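KLLA0F12672p (Kluyveromyces lactis, PDB 4M3O) probably dephosphorylates the C-terminal repeat domain of RNA polymerase II to regulate transcription, and is represented here by its zinc-binding N-terminal domain. Local coordinates at residues Leu37-Asp42 with Asn69-Cys74; Phe55-Asp60 with Phe133-Val138; Phe117-Phe122 with Leu152-Ala157. One frame throughout, in Å; residues are numbered along the deposited sequence.

Overall arrangement
From the N terminus the chain runs through helix 5-13 into helix 24-40, whose end opens contact 1; helices 46-52 and 58-70 follow before 69-74 closes that loop at the first zinc ligand. Contact 2 opens inside this loop, at the start of helix 58-70, and closes only at 133-138, so it crosses contact 1; helix 58-70 thus serves both contacts, one at each end. Contact 3 opens on helix 114-125, within the loop of contact 2, and closes at the C terminus, crossing contact 2 but following contact 1 in series. They tie the end of helix 24-40 to the zinc site, the start of helix 58-70 to the loop at 133-138, and helix 114-125 to the C-terminal tail.

Contact 1 of 3, residues Leu37-Asp42 with Asn69-Cys74; sequences LLITKD and NLVKRC. With ZN (zinc ion), chain C.
Beside the zinc finger of the Rtr1/RPAP2 family, Arg73, the residue just before the zinc ligand Cys74, reaches over to Asp42, two residues past helix 24-40, and forms a salt bridge. Asp42 OD1 lies at the edge of the guanidinium and is gripped twice, by Arg73 NE at 3.1 Å and, in a weak bond, by Arg73 NH2 at 2.9 Å. NE meets OD1 on its syn side, somewhat out of the carboxylate plane, and the two flat groups are turned 64° against each other. Arg68 of helix 58-70 is a second salt-bridge partner of OD1, which would probably stabilise the negative charge. Bends at chi2 (144°) and chi3 (102°) swing the guanidinium across the end of helix 24-40, where Ile39 O lies over one face towards the rim and Thr40 O comes within 3.1 Å of Arg73 NH2; these carbonyls would be expected to favour the positive charge. Helix 58-70 ends in a Schellman motif with Lys72, at positive phi, as its C-prime residue: Lys72 N bonds Asn69 O at 2.8 Å and Arg73 N turns back to Arg68 O. Within this turn Val71 CG2 touches Ile39 CD1 at 4.3 Å, an apolar contact well apart from the salt bridge. Past the turn, Cys74 SG binds the zinc ion at 2.3 Å, the coordination being completed by Cys79, Cys112 and His116.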
loop_
_atom_site.group_PDB
_atom_site.type_symbol
_atom_site.label_atom_id
_atom_site.label_comp_id
_atom_site.label_asym_id
_atom_site.label_seq_id
_atom_site.Cartn_x
_atom_site.Cartn_y
_atom_site.Cartn_z
ATOM N N LEU A 37 8.402 3.019 2.849
ATOM C CA LEU A 37 8.832 3.000 1.454
ATOM C C LEU A 37 7.739 3.577 0.589
ATOM O O LEU A 37 8.010 4.345 -0.347
ATOM C CB LEU A 37 9.118 1.570 0.980
ATOM C CG LEU A 37 9.715 1.504 -0.437
ATOM C CD1 LEU A 37 11.028 2.284 -0.498
ATOM C CD2 LEU A 37 9.942 0.049 -0.845
ATOM N N LEU A 38 6.482 3.264 0.918
ATOM C CA LEU A 38 5.384 3.725 0.016
ATOM C C LEU A 38 4.921 5.171 0.243
ATOM O O LEU A 38 4.014 5.646 -0.429
ATOM C CB LEU A 38 4.200 2.762 0.111
ATOM C CG LEU A 38 4.586 1.318 -0.281
ATOM C CD1 LEU A 38 3.463 0.336 -0.094
ATOM C CD2 LEU A 38 5.113 1.291 -1.704
ATOM N N ILE A 39 5.533 5.866 1.190
ATOM C CA ILE A 39 5.326 7.324 1.313
ATOM C C ILE A 39 6.478 8.167 0.747
ATOM O O ILE A 39 6.270 9.344 0.403
ATOM C CB ILE A 39 5.039 7.747 2.763
ATOM C CG1 ILE A 39 6.305 7.593 3.600
ATOM C CG2 ILE A 39 3.864 6.931 3.279
ATOM C CD1 ILE A 39 6.680 8.862 4.344
ATOM N N THR A 40 7.671 7.562 0.656
ATOM C CA THR A 40 8.841 8.170 0.042
ATOM C C THR A 40 8.760 8.014 -1.452
ATOM O O THR A 40 9.197 8.914 -2.161
ATOM C CB THR A 40 10.153 7.563 0.575
ATOM O OG1 THR A 40 10.070 6.131 0.588
ATOM C CG2 THR A 40 10.341 7.998 1.964
ATOM N N LYS A 41 8.150 6.910 -1.918
ATOM C CA LYS A 41 8.063 6.556 -3.350
ATOM C C LYS A 41 6.654 6.102 -3.718
ATOM O O LYS A 41 5.871 5.729 -2.822
ATOM C CB LYS A 41 8.990 5.380 -3.666
ATOM C CG LYS A 41 10.441 5.702 -3.432
ATOM C CD LYS A 41 11.326 4.480 -3.573
ATOM C CE LYS A 41 12.790 4.931 -3.569
ATOM N NZ LYS A 41 13.695 3.862 -4.057
ATOM N N ASP A 42 6.348 6.116 -5.020
ATOM C CA ASP A 42 5.062 5.661 -5.527
ATOM C C ASP A 42 5.319 4.323 -6.138
ATOM O O ASP A 42 6.456 4.017 -6.465
ATOM C CB ASP A 42 4.482 6.642 -6.523
ATOM C CG ASP A 42 4.432 8.082 -5.960
ATOM O OD1 ASP A 42 4.095 8.271 -4.768
ATOM O OD2 ASP A 42 4.712 9.034 -6.722
ATOM N N ASN A 69 -1.046 11.353 2.259
ATOM C CA ASN A 69 -1.594 12.694 2.222
ATOM C C ASN A 69 -0.760 13.748 3.071
ATOM O O ASN A 69 -0.568 14.868 2.647
ATOM C CB ASN A 69 -3.048 12.662 2.700
ATOM C CG ASN A 69 -3.982 11.948 1.735
ATOM O OD1 ASN A 69 -3.642 11.638 0.567
ATOM N ND2 ASN A 69 -5.167 11.680 2.223
ATOM N N LEU A 70 -0.264 13.335 4.222
ATOM C CA LEU A 70 0.583 14.193 5.090
ATOM C C LEU A 70 1.874 14.611 4.435
ATOM O O LEU A 70 2.464 15.562 4.876
ATOM C CB LEU A 70 0.956 13.498 6.398
ATOM C CG LEU A 70 -0.217 13.158 7.305
ATOM C CD1 LEU A 70 0.282 12.283 8.434
ATOM C CD2 LEU A 70 -0.770 14.447 7.877
ATOM N N VAL A 71 2.334 13.876 3.425
ATOM C CA VAL A 71 3.497 14.318 2.629
ATOM C C VAL A 71 3.043 14.795 1.214
ATOM O O VAL A 71 3.786 14.821 0.230
ATOM C CB VAL A 71 4.550 13.206 2.589
ATOM C CG1 VAL A 71 5.835 13.678 1.924
ATOM C CG2 VAL A 71 4.848 12.712 4.010
ATOM N N LYS A 72 1.808 15.212 1.155
ATOM C CA LYS A 72 1.205 15.735 -0.056
ATOM C C LYS A 72 1.195 14.773 -1.254
ATOM O O LYS A 72 1.303 15.175 -2.405
ATOM C CB LYS A 72 1.772 17.101 -0.407
ATOM C CG LYS A 72 1.552 18.092 0.734
ATOM C CD LYS A 72 2.129 19.448 0.399
ATOM C CE LYS A 72 2.379 20.249 1.669
ATOM N NZ LYS A 72 3.093 21.478 1.260
ATOM N N ARG A 73 0.914 13.510 -0.987
ATOM C CA ARG A 73 0.700 12.586 -2.147
ATOM C C ARG A 73 -0.731 12.098 -2.194
ATOM O O ARG A 73 -1.371 11.826 -1.121
ATOM C CB ARG A 73 1.718 11.471 -2.087
ATOM C CG ARG A 73 3.089 11.997 -2.522
ATOM C CD ARG A 73 4.265 11.402 -1.795
ATOM N NE ARG A 73 4.897 10.404 -2.631
ATOM C CZ ARG A 73 6.174 10.355 -2.974
ATOM N NH1 ARG A 73 7.071 11.226 -2.530
ATOM N NH2 ARG A 73 6.569 9.369 -3.748
ATOM N N CYS A 74 -1.268 12.070 -3.412
ATOM C CA CYS A 74 -2.505 11.327 -3.670
ATOM C C CYS A 74 -2.452 9.977 -2.934
ATOM O O CYS A 74 -1.407 9.302 -2.892
ATOM C CB CYS A 74 -2.731 11.090 -5.162
ATOM S SG CYS A 74 -4.261 10.141 -5.545
HETATM ZN ZN ZN C . -4.013 10.331 -7.843
#

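Contact 2 of 3, residues Phe55-Asp60 with Phe133-Val138; sequences FLTKQD and FARVGV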
loop_
_atom_site.group_PDB
_atom_site.type_symbol
_atom_site.label_atom_id
_atom_site.label_comp_id
_atom_site.label_asym_id
_atom_site.label_seq_id
_atom_site.Cartn_x
_atom_site.Cartn_y
_atom_site.Cartn_z
ATOM N N PHE A 55 0.819 -7.845 1.997
ATOM C CA PHE A 55 1.300 -7.265 3.233
ATOM C C PHE A 55 0.337 -6.223 3.858
ATOM O O PHE A 55 0.749 -5.551 4.748
ATOM C CB PHE A 55 2.643 -6.596 2.990
ATOM C CG PHE A 55 3.693 -7.546 2.484
ATOM C CD1 PHE A 55 4.230 -7.410 1.207
ATOM C CD2 PHE A 55 4.039 -8.660 3.239
ATOM C CE1 PHE A 55 5.155 -8.326 0.739
ATOM C CE2 PHE A 55 4.979 -9.567 2.801
ATOM C CZ PHE A 55 5.531 -9.412 1.551
ATOM N N LEU A 56 -0.862 -6.024 3.323
ATOM C CA LEU A 56 -1.732 -4.954 3.803
ATOM C C LEU A 56 -3.070 -5.478 4.261
ATOM O O LEU A 56 -3.685 -6.305 3.578
ATOM C CB LEU A 56 -1.950 -3.912 2.729
ATOM C CG LEU A 56 -0.704 -3.102 2.336
ATOM C CD1 LEU A 56 -1.134 -2.271 1.145
ATOM C CD2 LEU A 56 -0.181 -2.210 3.398
ATOM N N THR A 57 -3.528 -5.006 5.426
ATOM C CA THR A 57 -4.925 -5.167 5.812
ATOM C C THR A 57 -5.648 -3.949 5.306
ATOM O O THR A 57 -5.021 -2.979 4.860
ATOM C CB THR A 57 -5.126 -5.209 7.323
ATOM O OG1 THR A 57 -4.694 -3.950 7.898
ATOM C CG2 THR A 57 -4.352 -6.356 7.909
ATOM N N LYS A 58 -6.975 -3.974 5.376
ATOM C CA LYS A 58 -7.752 -2.879 4.925
ATOM C C LYS A 58 -7.415 -1.597 5.725
ATOM O O LYS A 58 -7.364 -0.481 5.157
ATOM C CB LYS A 58 -9.251 -3.162 5.110
ATOM C CG LYS A 58 -9.896 -4.131 4.162
ATOM C CD LYS A 58 -11.375 -4.260 4.506
ATOM C CE LYS A 58 -12.296 -4.658 3.368
ATOM N NZ LYS A 58 -11.831 -5.846 2.671
ATOM N N GLN A 59 -7.195 -1.755 7.046
ATOM C CA GLN A 59 -6.826 -0.649 7.901
ATOM C C GLN A 59 -5.393 -0.138 7.641
ATOM O O GLN A 59 -5.170 1.036 7.717
ATOM C CB GLN A 59 -6.896 -1.052 9.383
ATOM C CG GLN A 59 -6.661 0.165 10.311
ATOM C CD GLN A 59 -7.706 1.225 10.049
ATOM O OE1 GLN A 59 -8.889 0.918 10.065
ATOM N NE2 GLN A 59 -7.280 2.447 9.735
ATOM N N ASP A 60 -4.436 -1.014 7.402
ATOM C CA ASP A 60 -3.080 -0.559 7.048
ATOM C C ASP A 60 -3.092 0.234 5.768
ATOM O O ASP A 60 -2.330 1.151 5.623
ATOM C CB ASP A 60 -2.100 -1.727 6.776
ATOM C CG ASP A 60 -1.895 -2.653 7.948
ATOM O OD1 ASP A 60 -2.061 -2.203 9.127
ATOM O OD2 ASP A 60 -1.564 -3.843 7.647
ATOM N N PHE A 133 0.237 -11.205 10.892
ATOM C CA PHE A 133 0.905 -12.214 11.701
ATOM C C PHE A 133 0.243 -13.575 11.403
ATOM O O PHE A 133 0.939 -14.572 11.445
ATOM C CB PHE A 133 0.857 -11.829 13.201
ATOM C CG PHE A 133 1.464 -12.855 14.111
ATOM C CD1 PHE A 133 2.841 -13.049 14.135
ATOM C CD2 PHE A 133 0.657 -13.620 14.956
ATOM C CE1 PHE A 133 3.423 -14.019 14.950
ATOM C CE2 PHE A 133 1.230 -14.584 15.792
ATOM C CZ PHE A 133 2.614 -14.775 15.797
ATOM N N ALA A 134 -1.052 -13.601 11.025
ATOM C CA ALA A 134 -1.774 -14.874 10.723
ATOM C C ALA A 134 -1.646 -15.325 9.270
ATOM O O ALA A 134 -2.211 -16.355 8.861
ATOM C CB ALA A 134 -3.248 -14.781 11.116
ATOM N N ARG A 135 -0.844 -14.616 8.484
ATOM C CA ARG A 135 -0.689 -14.962 7.073
ATOM C C ARG A 135 0.550 -15.874 6.917
ATOM O O ARG A 135 1.677 -15.399 6.732
ATOM C CB ARG A 135 -0.595 -13.691 6.218
ATOM C CG ARG A 135 -1.892 -12.903 6.164
ATOM C CD ARG A 135 -1.715 -11.597 5.397
ATOM N NE ARG A 135 -2.840 -10.701 5.611
ATOM C CZ ARG A 135 -3.235 -9.714 4.803
ATOM N NH1 ARG A 135 -2.594 -9.364 3.693
ATOM N NH2 ARG A 135 -4.249 -8.976 5.181
ATOM N N VAL A 136 0.335 -17.179 7.007
ATOM C CA VAL A 136 1.478 -18.107 7.144
ATOM C C VAL A 136 2.400 -18.017 5.933
ATOM O O VAL A 136 1.977 -18.155 4.781
ATOM C CB VAL A 136 1.074 -19.586 7.388
ATOM C CG1 VAL A 136 -0.113 -19.678 8.374
ATOM C CG2 VAL A 136 0.781 -20.305 6.074
ATOM N N GLY A 137 3.664 -17.755 6.202
ATOM C CA GLY A 137 4.673 -17.671 5.152
ATOM C C GLY A 137 4.525 -16.503 4.200
ATOM O O GLY A 137 5.122 -16.554 3.173
ATOM N N VAL A 138 3.836 -15.405 4.571
ATOM C CA VAL A 138 3.740 -14.232 3.640
ATOM C C VAL A 138 5.053 -13.582 3.327
ATOM O O VAL A 138 5.145 -12.824 2.393
ATOM C CB VAL A 138 2.972 -12.957 4.134
ATOM C CG1 VAL A 138 1.717 -12.712 3.363
ATOM C CG2 VAL A 138 2.898 -12.764 5.653
HETATM O O HOH W 1 -4.842 -8.293 2.068
#
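Arg135, in the loop after helix 114-125, reaches Leu56 just ahead of helix 58-70, whose start is a capping box: Asp60 N bonds Thr57 OG1 at 3.0 Å and Thr57 N bonds Asp60 OD2. From CB the arginine sets out with CG anti to its carbonyl carbon (chi1 -68°) and stays extended from CG to NE, a straight arm that carries only its guanidinium to the other segment. There NH2 donates to Leu56 O at 3.2 Å, from above the carbonyl plane, and passes Thr57 CG2 at 3.8 Å. NH1 makes a weak bond to the same Leu56 O, and a water donates to Leu56 O while accepting from NH1 at 3.0 Å. Arg54 O also accepts from NH1, and Glu130 O from NH2, so one group gathers several backbone carbonyls. A leucine in its place would probably leave the carbonyls of Arg54 and Glu130 without this donor, and Leu56 O with the water alone of the partners described here. Arg135 also begins a type II beta turn, closed by Val138 N to Arg135 O, which brings Val138 back towards Phe55: Phe55 CE2 lies 3.3 Å from Val138 O and 4.2 Å from Val138 CB.

Contact 3 of 3, residues Phe117-Phe122 with Leu152-Ala157; sequences FRCSQF and LEEVLA
Apolar packing carries most of the contact, with Leu152 set against Cys119 and Phe122 on helix 114-125. Leu152 CB lies over one face of the Phe122 ring in a CH-pi contact, 4.0 Å from the centroid and offset towards the rim, the two side chains crossing at about a right angle. With CG anti to the Leu152 backbone N (chi1 175°), the leucine branch runs on to the helix, and CD2 packs 4.0 Å from Cys119 SG. The same sulfur meets Ala157 CB at 3.8 Å, so it is buried between the two ends of the C-terminal segment, which turns through a short 3-10 stretch at 154-156. The stem of Arg118 lies beside the last residue, its CG 3.7 Å from Ala157 O.

The polar link between the segments described here is a water, which donates to Cys119 O at 2.8 Å and accepts from Leu152 N at 2.9 Å. The guanidinium of Arg118 bonds within helix 114-125, where NH1 donates almost straight (166°) to a lone pair of Gln121 OE1, in the carbonyl plane.

The charged link is made by Glu154, whose OE2 bonds His116 NE2, while His116 ND1 binds the zinc ion. The C-terminal segment thus supplies a second-shell carboxylate that probably holds the ligand's orientation and may polarise its imidazole, in the carboxylate-histidine-zinc triad found in many zinc sites.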
loop_
_atom_site.group_PDB
_atom_site.type_symbol
_atom_site.label_atom_id
_atom_site.label_comp_id
_atom_site.label_asym_id
_atom_site.label_seq_id
_atom_site.Cartn_x
_atom_site.Cartn_y
_atom_site.Cartn_z
ATOM N N PHE A 117 -9.954 8.182 -6.224
ATOM C CA PHE A 117 -10.874 7.731 -5.163
ATOM C C PHE A 117 -11.474 6.307 -5.441
ATOM O O PHE A 117 -11.381 5.442 -4.609
ATOM C CB PHE A 117 -11.999 8.767 -4.936
ATOM C CG PHE A 117 -13.028 8.338 -3.943
ATOM C CD1 PHE A 117 -12.681 7.833 -2.722
ATOM C CD2 PHE A 117 -14.374 8.460 -4.253
ATOM C CE1 PHE A 117 -13.656 7.448 -1.806
ATOM C CE2 PHE A 117 -15.334 8.069 -3.363
ATOM C CZ PHE A 117 -15.003 7.591 -2.131
ATOM N N ARG A 118 -12.056 6.097 -6.615
ATOM C CA ARG A 118 -12.700 4.806 -6.942
ATOM C C ARG A 118 -11.675 3.668 -7.084
ATOM O O ARG A 118 -11.903 2.549 -6.651
ATOM C CB ARG A 118 -13.568 4.962 -8.229
ATOM C CG ARG A 118 -14.752 5.910 -8.106
ATOM C CD ARG A 118 -15.693 5.457 -6.976
ATOM N NE ARG A 118 -17.065 5.943 -7.131
ATOM C CZ ARG A 118 -17.984 5.956 -6.151
ATOM N NH1 ARG A 118 -17.708 5.586 -4.905
ATOM N NH2 ARG A 118 -19.219 6.332 -6.415
ATOM N N CYS A 119 -10.540 3.941 -7.719
ATOM C CA CYS A 119 -9.508 2.925 -7.878
ATOM C C CYS A 119 -9.004 2.455 -6.516
ATOM O O CYS A 119 -8.725 1.266 -6.295
ATOM C CB CYS A 119 -8.340 3.463 -8.714
ATOM S SG CYS A 119 -8.696 3.841 -10.430
ATOM N N SER A 120 -8.890 3.427 -5.609
ATOM C CA SER A 120 -8.468 3.209 -4.250
ATOM C C SER A 120 -9.435 2.376 -3.421
ATOM O O SER A 120 -9.027 1.387 -2.767
ATOM C CB SER A 120 -8.156 4.565 -3.531
ATOM O OG SER A 120 -7.579 4.244 -2.257
ATOM N N GLN A 121 -10.700 2.728 -3.456
ATOM C CA GLN A 121 -11.770 1.906 -2.886
ATOM C C GLN A 121 -11.835 0.453 -3.474
ATOM O O GLN A 121 -11.945 -0.539 -2.744
ATOM C CB GLN A 121 -13.117 2.523 -3.312
ATOM C CG GLN A 121 -13.442 3.806 -2.598
ATOM C CD GLN A 121 -14.878 4.225 -2.908
ATOM O OE1 GLN A 121 -15.269 4.355 -4.066
ATOM N NE2 GLN A 121 -15.678 4.342 -1.879
ATOM N N PHE A 122 -11.722 0.376 -4.797
ATOM C CA PHE A 122 -11.748 -0.888 -5.515
ATOM C C PHE A 122 -10.646 -1.795 -4.988
ATOM O O PHE A 122 -10.879 -2.987 -4.679
ATOM C CB PHE A 122 -11.591 -0.618 -7.011
ATOM C CG PHE A 122 -11.771 -1.828 -7.904
ATOM C CD1 PHE A 122 -10.689 -2.616 -8.264
ATOM C CD2 PHE A 122 -13.031 -2.169 -8.447
ATOM C CE1 PHE A 122 -10.846 -3.704 -9.143
ATOM C CE2 PHE A 122 -13.191 -3.295 -9.289
ATOM C CZ PHE A 122 -12.080 -4.040 -9.639
ATOM N N LEU A 152 -8.469 -1.380 -10.904
ATOM C CA LEU A 152 -9.384 -0.712 -11.775
ATOM C C LEU A 152 -8.697 0.241 -12.729
ATOM O O LEU A 152 -7.975 1.089 -12.301
ATOM C CB LEU A 152 -10.376 0.047 -10.929
ATOM C CG LEU A 152 -11.373 0.922 -11.636
ATOM C CD1 LEU A 152 -12.298 0.077 -12.478
ATOM C CD2 LEU A 152 -12.138 1.730 -10.635
ATOM N N GLU A 153 -8.932 0.095 -14.024
ATOM C CA GLU A 153 -8.407 1.042 -15.007
ATOM C C GLU A 153 -8.992 2.445 -14.732
ATOM O O GLU A 153 -10.227 2.601 -14.493
ATOM C CB GLU A 153 -8.792 0.591 -16.419
ATOM C CG GLU A 153 -8.164 -0.751 -16.859
ATOM C CD GLU A 153 -8.912 -2.004 -16.350
ATOM O OE1 GLU A 153 -9.966 -1.827 -15.675
ATOM O OE2 GLU A 153 -8.480 -3.156 -16.664
ATOM N N GLU A 154 -8.152 3.468 -14.802
ATOM C CA GLU A 154 -8.600 4.827 -14.524
ATOM C C GLU A 154 -9.686 5.244 -15.451
ATOM O O GLU A 154 -10.683 5.874 -15.019
ATOM C CB GLU A 154 -7.487 5.871 -14.757
ATOM C CG GLU A 154 -6.630 6.162 -13.562
ATOM C CD GLU A 154 -5.286 5.486 -13.663
ATOM O OE1 GLU A 154 -5.260 4.416 -14.332
ATOM O OE2 GLU A 154 -4.283 6.037 -13.093
ATOM N N VAL A 155 -9.528 4.889 -16.729
ATOM C CA VAL A 155 -10.595 5.220 -17.695
ATOM C C VAL A 155 -11.990 4.693 -17.284
ATOM O O VAL A 155 -13.025 5.317 -17.628
ATOM C CB VAL A 155 -10.187 4.883 -19.171
ATOM C CG1 VAL A 155 -10.320 3.403 -19.497
ATOM C CG2 VAL A 155 -10.972 5.755 -20.156
ATOM N N LEU A 156 -12.034 3.579 -16.545
ATOM C CA LEU A 156 -13.333 3.002 -16.144
ATOM C C LEU A 156 -13.751 3.522 -14.772
ATOM O O LEU A 156 -14.806 3.145 -14.261
ATOM C CB LEU A 156 -13.294 1.470 -16.117
ATOM C CG LEU A 156 -12.978 0.926 -17.500
ATOM C CD1 LEU A 156 -12.887 -0.564 -17.346
ATOM C CD2 LEU A 156 -14.029 1.332 -18.566
ATOM N N ALA A 157 -12.935 4.387 -14.178
ATOM C CA ALA A 157 -13.229 4.794 -12.827
ATOM C C ALA A 157 -13.870 6.174 -12.792
ATOM O O ALA A 157 -14.296 6.593 -11.723
ATOM C CB ALA A 157 -11.962 4.784 -12.021
HETATM O O HOH W 2 -7.580 -0.289 -8.331
#